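Local coordinates for protein CocE/NonD family hydrolase (Staphylococcus aureus subsp. aureus COL, PDB 3III) that is probably a serine hydrolase of the alpha/beta-hydrolase fold, related to cocaine esterase and X-Pro dipeptidyl-peptidases, whose own substrate is not established, at residues A[145-150]-A[182-187]; A[175-180]-A[252-257]; A[397-402]-A[501-506]. All blocks are in the same frame, centred on the assembly; numbering follows the deposited sequence.

Contact 1 of 3, residues A[145-150]-A[182-187]; sequences DYYEVI and NPPHLK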
loop_
_atom_site.group_PDB
_atom_site.type_symbol
_atom_site.label_atom_id
_atom_site.label_comp_id
_atom_site.label_asym_id
_atom_site.label_seq_id
_atom_site.Cartn_x
_atom_site.Cartn_y
_atom_site.Cartn_z
ATOM N N ASP A 145 -3.961 -6.723 -20.788
ATOM C CA ASP A 145 -5.402 -6.880 -20.928
ATOM C C ASP A 145 -6.116 -5.574 -20.537
ATOM O O ASP A 145 -7.012 -5.122 -21.234
ATOM C CB ASP A 145 -5.911 -8.014 -20.036
ATOM C CG ASP A 145 -5.505 -9.404 -20.525
ATOM O OD1 ASP A 145 -5.165 -9.556 -21.705
ATOM O OD2 ASP A 145 -5.529 -10.330 -19.686
ATOM N N TYR A 146 -5.705 -4.989 -19.413
ATOM C CA TYR A 146 -6.222 -3.703 -18.911
ATOM C C TYR A 146 -6.045 -2.587 -19.958
ATOM O O TYR A 146 -6.981 -1.837 -20.274
ATOM C CB TYR A 146 -5.505 -3.364 -17.587
ATOM C CG TYR A 146 -6.205 -2.372 -16.630
ATOM C CD1 TYR A 146 -5.712 -2.180 -15.347
ATOM C CD2 TYR A 146 -7.277 -1.565 -17.024
ATOM C CE1 TYR A 146 -6.305 -1.291 -14.470
ATOM C CE2 TYR A 146 -7.868 -0.659 -16.145
ATOM C CZ TYR A 146 -7.371 -0.536 -14.864
ATOM O OH TYR A 146 -7.942 0.318 -13.959
ATOM N N TYR A 147 -4.875 -2.536 -20.573
ATOM C CA TYR A 147 -4.630 -1.593 -21.628
ATOM C C TYR A 147 -5.661 -1.728 -22.749
ATOM O O TYR A 147 -6.192 -0.704 -23.219
ATOM C CB TYR A 147 -3.239 -1.826 -22.166
ATOM C CG TYR A 147 -2.706 -0.959 -23.299
ATOM C CD1 TYR A 147 -3.249 -0.983 -24.597
ATOM C CD2 TYR A 147 -1.541 -0.245 -23.109
ATOM C CE1 TYR A 147 -2.655 -0.247 -25.639
ATOM C CE2 TYR A 147 -0.964 0.502 -24.144
ATOM C CZ TYR A 147 -1.509 0.492 -25.382
ATOM O OH TYR A 147 -0.894 1.234 -26.367
ATOM N N GLU A 148 -5.944 -2.968 -23.178
ATOM C CA GLU A 148 -6.961 -3.148 -24.224
ATOM C C GLU A 148 -8.351 -2.584 -23.829
ATOM O O GLU A 148 -9.078 -1.981 -24.682
ATOM C CB GLU A 148 -7.059 -4.618 -24.686
ATOM C CG GLU A 148 -5.819 -5.166 -25.371
ATOM C CD GLU A 148 -6.097 -6.346 -26.302
ATOM O OE1 GLU A 148 -6.849 -6.113 -27.261
ATOM O OE2 GLU A 148 -5.566 -7.471 -26.078
ATOM N N VAL A 149 -8.732 -2.751 -22.569
ATOM C CA VAL A 149 -10.024 -2.298 -22.125
ATOM C C VAL A 149 -10.067 -0.751 -22.083
ATOM O O VAL A 149 -11.108 -0.144 -22.438
ATOM C CB VAL A 149 -10.468 -2.950 -20.774
ATOM C CG1 VAL A 149 -11.869 -2.485 -20.385
ATOM C CG2 VAL A 149 -10.429 -4.540 -20.883
ATOM N N ILE A 150 -8.963 -0.118 -21.663
ATOM C CA ILE A 150 -8.851 1.349 -21.670
ATOM C C ILE A 150 -9.063 1.880 -23.060
ATOM O O ILE A 150 -9.856 2.796 -23.267
ATOM C CB ILE A 150 -7.481 1.846 -21.087
ATOM C CG1 ILE A 150 -7.440 1.551 -19.594
ATOM C CG2 ILE A 150 -7.247 3.313 -21.416
ATOM C CD1 ILE A 150 -6.070 1.676 -18.961
ATOM N N ASN A 182 1.721 2.975 -20.852
ATOM C CA ASN A 182 1.302 4.241 -21.449
ATOM C C ASN A 182 0.152 4.105 -22.468
ATOM O O ASN A 182 0.305 4.441 -23.645
ATOM C CB ASN A 182 2.517 4.927 -22.065
ATOM C CG ASN A 182 3.453 5.396 -21.039
ATOM O OD1 ASN A 182 3.170 6.363 -20.328
ATOM N ND2 ASN A 182 4.572 4.675 -20.872
ATOM N N PRO A 183 -1.036 3.666 -21.997
ATOM C CA PRO A 183 -2.163 3.600 -22.911
ATOM C C PRO A 183 -2.462 5.027 -23.403
ATOM O O PRO A 183 -2.525 5.951 -22.561
ATOM C CB PRO A 183 -3.320 3.041 -22.016
ATOM C CG PRO A 183 -2.669 2.451 -20.830
ATOM C CD PRO A 183 -1.421 3.269 -20.632
ATOM N N PRO A 184 -2.626 5.235 -24.744
ATOM C CA PRO A 184 -2.787 6.594 -25.260
ATOM C C PRO A 184 -3.996 7.379 -24.676
ATOM O O PRO A 184 -3.886 8.586 -24.478
ATOM C CB PRO A 184 -2.955 6.383 -26.768
ATOM C CG PRO A 184 -2.203 5.135 -27.031
ATOM C CD PRO A 184 -2.360 4.287 -25.824
ATOM N N HIS A 185 -5.073 6.689 -24.322
ATOM C CA HIS A 185 -6.257 7.361 -23.745
ATOM C C HIS A 185 -6.366 7.319 -22.242
ATOM O O HIS A 185 -7.377 7.757 -21.700
ATOM C CB HIS A 185 -7.527 6.820 -24.433
ATOM C CG HIS A 185 -7.525 7.089 -25.903
ATOM N ND1 HIS A 185 -6.907 6.254 -26.809
ATOM C CD2 HIS A 185 -7.983 8.149 -26.615
ATOM C CE1 HIS A 185 -7.053 6.758 -28.025
ATOM N NE2 HIS A 185 -7.696 7.911 -27.935
ATOM N N LEU A 186 -5.344 6.799 -21.547
ATOM C CA LEU A 186 -5.264 6.921 -20.102
ATOM C C LEU A 186 -4.734 8.340 -19.847
ATOM O O LEU A 186 -3.545 8.633 -20.089
ATOM C CB LEU A 186 -4.310 5.878 -19.484
ATOM C CG LEU A 186 -4.169 5.958 -17.952
ATOM C CD1 LEU A 186 -5.513 5.659 -17.264
ATOM C CD2 LEU A 186 -2.987 5.082 -17.442
ATOM N N LYS A 187 -5.611 9.223 -19.385
ATOM C CA LYS A 187 -5.303 10.642 -19.211
ATOM C C LYS A 187 -5.031 11.042 -17.753
ATOM O O LYS A 187 -4.573 12.158 -17.511
ATOM C CB LYS A 187 -6.448 11.524 -19.742
ATOM C CG LYS A 187 -6.784 11.303 -21.228
ATOM C CD LYS A 187 -5.593 11.574 -22.132
ATOM C CE LYS A 187 -5.931 11.432 -23.641
ATOM N NZ LYS A 187 -6.566 12.722 -24.092
HETATM O O HOH W 1 1.734 2.893 -25.750
#
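Tyr147 reaches out from its helix and lays its ring across Pro183. With CG anti to the backbone N (chi1 -180°), the ring swings from CB out to the loop, and its CD2-CE2 side and its tip meet two prolines. CD2 meets Pro183 CG at 3.7 Å. Next along, CE2 lies 3.5 Å from Pro183 CA. The pyrrolidine covers one face of the ring off-centre, Pro183 CB standing 4.2 Å from the ring centroid and 24° off the normal, a CH-pi contact. CZ and OH of Tyr147 then both come to Pro184 CD, at 3.9 and 3.4 Å. A water in the plane of the ring also binds Tyr147 OH and donates to Asn182 O, so the outer end of the contact is bridged through solvent.

In this alpha/beta-hydrolase fold, helix 140-154 packs here against the loop that joins helix 170-179 to strand 186-192, the closing half of a beta-alpha-beta crossover. One turn further along the helix, the buried Ile150 fills the inner end: its CD1 touches Pro183 CG at 4.0 Å, while CG2 lies over the turn 183-186, 4.0 Å from Leu186 N. Val178 of helix 170-179 touches both Tyr147 and Ile150.

Contact 2 of 3, residues A[175-180]-A[252-257]; sequences QWWVAS and QVPLSQ
Val253 inserts its two methyl groups between Trp176, Trp177 and Ser180, at the last turn of helix 170-179. Its first torsion divides them: CG1, anti to the backbone N (chi1 176°), goes to the helix backbone, 3.5 Å from Trp176 O, and also meets Ser180 CB at 3.8 Å. That leaves CG2 squarely above the five-membered ring of Trp177, 3.3 Å from its centroid and 9° off the normal, a tight CH-pi contact. Farther along the loop, Leu255 CD2 comes obliquely to Trp176 CE3 at 4.0 Å, and Pro254 CD comes to 4.0 Å from Ser180 OG.

What positions these groups lies one layer out. Ser180 OG donates to Trp177 O at 2.7 Å, in the carbonyl plane and on a lone pair, which ties the hydroxyl to the carbonyl of the preceding turn. Trp176 is held by NE1 to Gly194 O, Trp177 also packs on Lys140 and Ala143 of helix 140-154, and the Val253 backbone bonds to Asn196. Pro254 is the centre of an inverse gamma turn, bending the loop before the 3-10 turn 255-257. The helix gripped here follows strand 162-168 directly, the position of the helix after the nucleophile elbow in alpha/beta hydrolases.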
loop_
_atom_site.group_PDB
_atom_site.type_symbol
_atom_site.label_atom_id
_atom_site.label_comp_id
_atom_site.label_asym_id
_atom_site.label_seq_id
_atom_site.Cartn_x
_atom_site.Cartn_y
_atom_site.Cartn_z
ATOM N N GLN A 175 -3.214 -0.274 -11.630
ATOM C CA GLN A 175 -2.978 1.055 -12.273
ATOM C C GLN A 175 -1.506 1.318 -12.441
ATOM O O GLN A 175 -1.101 1.761 -13.490
ATOM C CB GLN A 175 -3.579 2.164 -11.462
ATOM C CG GLN A 175 -5.098 2.056 -11.295
ATOM C CD GLN A 175 -5.614 3.272 -10.529
ATOM O OE1 GLN A 175 -5.431 4.403 -10.989
ATOM N NE2 GLN A 175 -6.270 3.040 -9.369
ATOM N N TRP A 176 -0.681 1.038 -11.427
ATOM C CA TRP A 176 0.753 1.208 -11.640
ATOM C C TRP A 176 1.170 0.363 -12.836
ATOM O O TRP A 176 1.926 0.804 -13.703
ATOM C CB TRP A 176 1.560 0.764 -10.410
ATOM C CG TRP A 176 1.374 1.585 -9.145
ATOM C CD1 TRP A 176 0.979 1.094 -7.921
ATOM C CD2 TRP A 176 1.648 2.990 -8.945
ATOM N NE1 TRP A 176 0.934 2.112 -7.002
ATOM C CE2 TRP A 176 1.395 3.271 -7.584
ATOM C CE3 TRP A 176 2.128 4.036 -9.775
ATOM C CZ2 TRP A 176 1.530 4.555 -7.038
ATOM C CZ3 TRP A 176 2.304 5.306 -9.206
ATOM C CH2 TRP A 176 2.001 5.555 -7.855
ATOM N N TRP A 177 0.724 -0.872 -12.842
ATOM C CA TRP A 177 0.998 -1.764 -13.975
ATOM C C TRP A 177 0.571 -1.206 -15.365
ATOM O O TRP A 177 1.413 -1.054 -16.260
ATOM C CB TRP A 177 0.429 -3.185 -13.724
ATOM C CG TRP A 177 1.490 -4.079 -13.107
ATOM C CD1 TRP A 177 1.530 -4.562 -11.829
ATOM C CD2 TRP A 177 2.677 -4.570 -13.753
ATOM N NE1 TRP A 177 2.643 -5.310 -11.652
ATOM C CE2 TRP A 177 3.378 -5.327 -12.804
ATOM C CE3 TRP A 177 3.223 -4.420 -15.028
ATOM C CZ2 TRP A 177 4.594 -5.941 -13.102
ATOM C CZ3 TRP A 177 4.415 -5.039 -15.329
ATOM C CH2 TRP A 177 5.086 -5.793 -14.386
ATOM N N VAL A 178 -0.713 -0.922 -15.546
ATOM C CA VAL A 178 -1.170 -0.517 -16.909
ATOM C C VAL A 178 -0.542 0.827 -17.321
ATOM O O VAL A 178 -0.181 1.040 -18.480
ATOM C CB VAL A 178 -2.715 -0.531 -17.025
ATOM C CG1 VAL A 178 -3.372 0.684 -16.318
ATOM C CG2 VAL A 178 -3.141 -0.635 -18.468
ATOM N N ALA A 179 -0.346 1.722 -16.362
ATOM C CA ALA A 179 0.253 3.030 -16.660
ATOM C C ALA A 179 1.700 2.889 -17.163
ATOM O O ALA A 179 2.172 3.729 -17.963
ATOM C CB ALA A 179 0.188 3.995 -15.455
ATOM N N SER A 180 2.393 1.826 -16.736
ATOM C CA SER A 180 3.764 1.595 -17.214
ATOM C C SER A 180 3.805 1.278 -18.745
ATOM O O SER A 180 4.855 1.363 -19.392
ATOM C CB SER A 180 4.466 0.488 -16.394
ATOM O OG SER A 180 4.016 -0.810 -16.771
ATOM N N GLN A 252 7.918 -6.499 -10.535
ATOM C CA GLN A 252 8.292 -5.183 -10.138
ATOM C C GLN A 252 7.949 -4.237 -11.286
ATOM O O GLN A 252 8.523 -4.311 -12.372
ATOM C CB GLN A 252 9.775 -5.079 -9.812
ATOM C CG GLN A 252 10.284 -3.672 -9.459
ATOM C CD GLN A 252 11.774 -3.601 -9.363
ATOM O OE1 GLN A 252 12.422 -3.516 -10.392
ATOM N NE2 GLN A 252 12.345 -3.644 -8.134
ATOM N N VAL A 253 6.985 -3.354 -11.062
ATOM C CA VAL A 253 6.586 -2.445 -12.128
ATOM C C VAL A 253 7.772 -1.522 -12.511
ATOM O O VAL A 253 8.388 -0.931 -11.598
ATOM C CB VAL A 253 5.376 -1.535 -11.680
ATOM C CG1 VAL A 253 5.020 -0.487 -12.797
ATOM C CG2 VAL A 253 4.153 -2.398 -11.275
ATOM N N PRO A 254 8.019 -1.313 -13.826
ATOM C CA PRO A 254 9.020 -0.309 -14.292
ATOM C C PRO A 254 8.410 1.097 -14.215
ATOM O O PRO A 254 7.983 1.668 -15.221
ATOM C CB PRO A 254 9.325 -0.722 -15.737
ATOM C CG PRO A 254 8.064 -1.373 -16.220
ATOM C CD PRO A 254 7.393 -2.021 -14.964
ATOM N N LEU A 255 8.439 1.642 -13.011
ATOM C CA LEU A 255 7.702 2.853 -12.651
ATOM C C LEU A 255 8.128 4.110 -13.427
ATOM O O LEU A 255 7.308 4.977 -13.664
ATOM C CB LEU A 255 7.861 3.108 -11.157
ATOM C CG LEU A 255 7.145 2.107 -10.233
ATOM C CD1 LEU A 255 7.606 2.330 -8.814
ATOM C CD2 LEU A 255 5.639 2.253 -10.308
ATOM N N SER A 256 9.404 4.193 -13.822
ATOM C CA SER A 256 9.899 5.340 -14.547
ATOM C C SER A 256 9.348 5.462 -15.976
ATOM O O SER A 256 9.546 6.473 -16.656
ATOM C CB SER A 256 11.428 5.320 -14.560
ATOM O OG SER A 256 11.908 4.256 -15.337
ATOM N N GLN A 257 8.721 4.419 -16.467
ATOM C CA GLN A 257 7.954 4.480 -17.706
ATOM C C GLN A 257 6.645 5.240 -17.575
ATOM O O GLN A 257 6.015 5.598 -18.595
ATOM C CB GLN A 257 7.652 3.064 -18.166
ATOM C CG GLN A 257 8.952 2.274 -18.550
ATOM C CD GLN A 257 8.694 0.875 -19.068
ATOM O OE1 GLN A 257 7.558 0.475 -19.323
ATOM N NE2 GLN A 257 9.752 0.130 -19.252
#

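Contact 3 of 3, residues A[397-402]-A[501-506]; sequences YTFDKD and TLFKQG
Phe399 and Phe503 meet at one end of the C-terminal beta sandwich, where two connections pass side by side between its antiparallel sheets: residues 399-402 lead from strand 392-398 to strand 403-406, and a turn through residues 504 to 507 leads from strand 490-503 to strand 508-514. Such a two-sheet domain is in keeping with the non-catalytic, galactose-binding-like module of the X-Pro dipeptidyl-peptidase family.

The tight part faces inward. Phe399 CE2 and Phe503 CB are 3.4 Å apart, and the two rings lean together obliquely, their centroids 5.2 Å apart and their planes at 39°. Tyr397 CD2 stands over the centre of one face of the Phe399 ring, and Leu509 of strand 508-514 touches both phenylalanines.

Toward solvent, packing gives way to hydrogen bonds. Gly506 N donates to Phe399 O at 2.8 Å, nearly straight at 172° though tilted out of the carbonyl plane, and extends the antiparallel pairing of strands 392-398 and 508-514 into the turns. On this exposed side the long Gln505 chain runs extended, its CG resting 3.5 Å from Asp400 O. Asp402, its CG anti to the carbonyl carbon (chi1 -71°), turns its carboxylate back over the neighbouring turn, where OD1 lies 3.3 Å from Lys504 CA and accepts the N-H of Gln505, 2.8 Å from its N, on the anti lone pair.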
loop_
_atom_site.group_PDB
_atom_site.type_symbol
_atom_site.label_atom_id
_atom_site.label_comp_id
_atom_site.label_asym_id
_atom_site.label_seq_id
_atom_site.Cartn_x
_atom_site.Cartn_y
_atom_site.Cartn_z
ATOM N N TYR A 397 15.529 7.443 23.110
ATOM C CA TYR A 397 15.895 8.842 23.129
ATOM C C TYR A 397 14.670 9.703 23.509
ATOM O O TYR A 397 13.624 9.603 22.896
ATOM C CB TYR A 397 16.404 9.247 21.747
ATOM C CG TYR A 397 16.806 10.687 21.664
ATOM C CD1 TYR A 397 18.046 11.105 22.111
ATOM C CD2 TYR A 397 15.897 11.661 21.175
ATOM C CE1 TYR A 397 18.416 12.451 22.090
ATOM C CE2 TYR A 397 16.246 13.009 21.160
ATOM C CZ TYR A 397 17.523 13.394 21.605
ATOM O OH TYR A 397 17.896 14.707 21.607
ATOM N N THR A 398 14.817 10.542 24.528
ATOM C CA THR A 398 13.766 11.443 24.959
ATOM C C THR A 398 14.048 12.824 24.381
ATOM O O THR A 398 15.121 13.379 24.561
ATOM C CB THR A 398 13.716 11.496 26.491
ATOM O OG1 THR A 398 13.294 10.205 26.964
ATOM C CG2 THR A 398 12.706 12.524 26.985
ATOM N N PHE A 399 13.056 13.384 23.689
ATOM C CA PHE A 399 13.229 14.681 23.006
ATOM C C PHE A 399 13.170 15.844 23.966
ATOM O O PHE A 399 12.372 15.868 24.906
ATOM C CB PHE A 399 12.190 14.858 21.908
ATOM C CG PHE A 399 12.382 13.903 20.803
ATOM C CD1 PHE A 399 13.228 14.207 19.757
ATOM C CD2 PHE A 399 11.780 12.672 20.835
ATOM C CE1 PHE A 399 13.448 13.302 18.742
ATOM C CE2 PHE A 399 12.012 11.767 19.810
ATOM C CZ PHE A 399 12.841 12.105 18.763
ATOM N N ASP A 400 14.063 16.784 23.720
ATOM C CA ASP A 400 14.115 18.028 24.490
ATOM C C ASP A 400 13.276 19.116 23.851
ATOM O O ASP A 400 13.050 20.176 24.425
ATOM C CB ASP A 400 15.554 18.508 24.573
ATOM C CG ASP A 400 16.329 17.862 25.694
ATOM O OD1 ASP A 400 15.735 17.581 26.764
ATOM O OD2 ASP A 400 17.567 17.716 25.547
ATOM N N LYS A 401 12.778 18.878 22.655
ATOM C CA LYS A 401 11.895 19.832 21.992
ATOM C C LYS A 401 11.032 19.086 21.002
ATOM O O LYS A 401 11.387 18.008 20.610
ATOM C CB LYS A 401 12.673 20.927 21.243
ATOM C CG LYS A 401 13.556 20.468 20.114
ATOM C CD LYS A 401 14.387 21.670 19.609
ATOM C CE LYS A 401 14.920 21.460 18.207
ATOM N NZ LYS A 401 16.110 20.545 18.258
ATOM N N ASP A 402 9.889 19.664 20.671
ATOM C CA ASP A 402 9.010 19.090 19.668
ATOM C C ASP A 402 9.785 18.815 18.366
ATOM O O ASP A 402 10.425 19.715 17.841
ATOM C CB ASP A 402 7.881 20.048 19.358
ATOM C CG ASP A 402 6.856 20.186 20.489
ATOM O OD1 ASP A 402 6.963 19.575 21.564
ATOM O OD2 ASP A 402 5.902 20.922 20.237
ATOM N N THR A 501 5.372 11.452 12.070
ATOM C CA THR A 501 5.040 11.455 13.486
ATOM C C THR A 501 5.670 12.626 14.193
ATOM O O THR A 501 6.831 12.971 13.890
ATOM C CB THR A 501 5.563 10.125 14.142
ATOM O OG1 THR A 501 5.367 9.059 13.208
ATOM C CG2 THR A 501 4.851 9.800 15.503
ATOM N N LEU A 502 4.906 13.251 15.089
ATOM C CA LEU A 502 5.395 14.266 16.019
ATOM C C LEU A 502 5.867 13.571 17.284
ATOM O O LEU A 502 5.128 12.697 17.836
ATOM C CB LEU A 502 4.244 15.190 16.447
ATOM C CG LEU A 502 4.456 16.269 17.502
ATOM C CD1 LEU A 502 5.552 17.262 17.038
ATOM C CD2 LEU A 502 3.060 16.969 17.709
ATOM N N PHE A 503 7.053 13.960 17.761
ATOM C CA PHE A 503 7.504 13.591 19.099
ATOM C C PHE A 503 7.574 14.897 19.849
ATOM O O PHE A 503 8.391 15.757 19.514
ATOM C CB PHE A 503 8.893 12.867 19.039
ATOM C CG PHE A 503 8.847 11.537 18.379
ATOM C CD1 PHE A 503 8.790 10.362 19.140
ATOM C CD2 PHE A 503 8.766 11.428 17.004
ATOM C CE1 PHE A 503 8.715 9.131 18.536
ATOM C CE2 PHE A 503 8.672 10.178 16.387
ATOM C CZ PHE A 503 8.635 9.040 17.140
ATOM N N LYS A 504 6.670 15.112 20.803
ATOM C CA LYS A 504 6.667 16.335 21.596
ATOM C C LYS A 504 7.800 16.333 22.595
ATOM O O LYS A 504 8.293 15.298 22.964
ATOM C CB LYS A 504 5.345 16.515 22.354
ATOM C CG LYS A 504 4.064 16.615 21.466
ATOM C CD LYS A 504 2.822 16.603 22.408
ATOM C CE LYS A 504 1.561 17.091 21.724
ATOM N NZ LYS A 504 0.446 17.236 22.747
ATOM N N GLN A 505 8.199 17.519 23.056
ATOM C CA GLN A 505 9.170 17.645 24.116
ATOM C C GLN A 505 8.756 16.750 25.253
ATOM O O GLN A 505 7.598 16.819 25.696
ATOM C CB GLN A 505 9.185 19.116 24.637
ATOM C CG GLN A 505 10.055 19.276 25.893
ATOM C CD GLN A 505 10.014 20.707 26.396
ATOM O OE1 GLN A 505 9.009 21.430 26.195
ATOM N NE2 GLN A 505 11.083 21.124 27.065
ATOM N N GLY A 506 9.686 15.919 25.741
ATOM C CA GLY A 506 9.369 14.986 26.817
ATOM C C GLY A 506 8.934 13.613 26.377
ATOM O O GLY A 506 8.888 12.666 27.180
#

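In the fold
Contacts 1 and 2 belong to one region of the catalytic alpha/beta domain. Contact 2 is the more buried and contact 1 only partly so; contact 2 holds the end of helix 170-179, contact 1 the loop that follows it, and they join directly, for Asn182 ND2 probably bonds Gln257 O. Neither has a clear direct hydrogen bond between its segments; aliphatic groups over aromatic faces do the work. Contact 3 lies on the opposite side of the chain's centre in the C-terminal sandwich, its centre about 39 Å from that of contact 2. Joining turns at the surface, it adds backbone and carboxylate hydrogen bonds to a small aromatic interior.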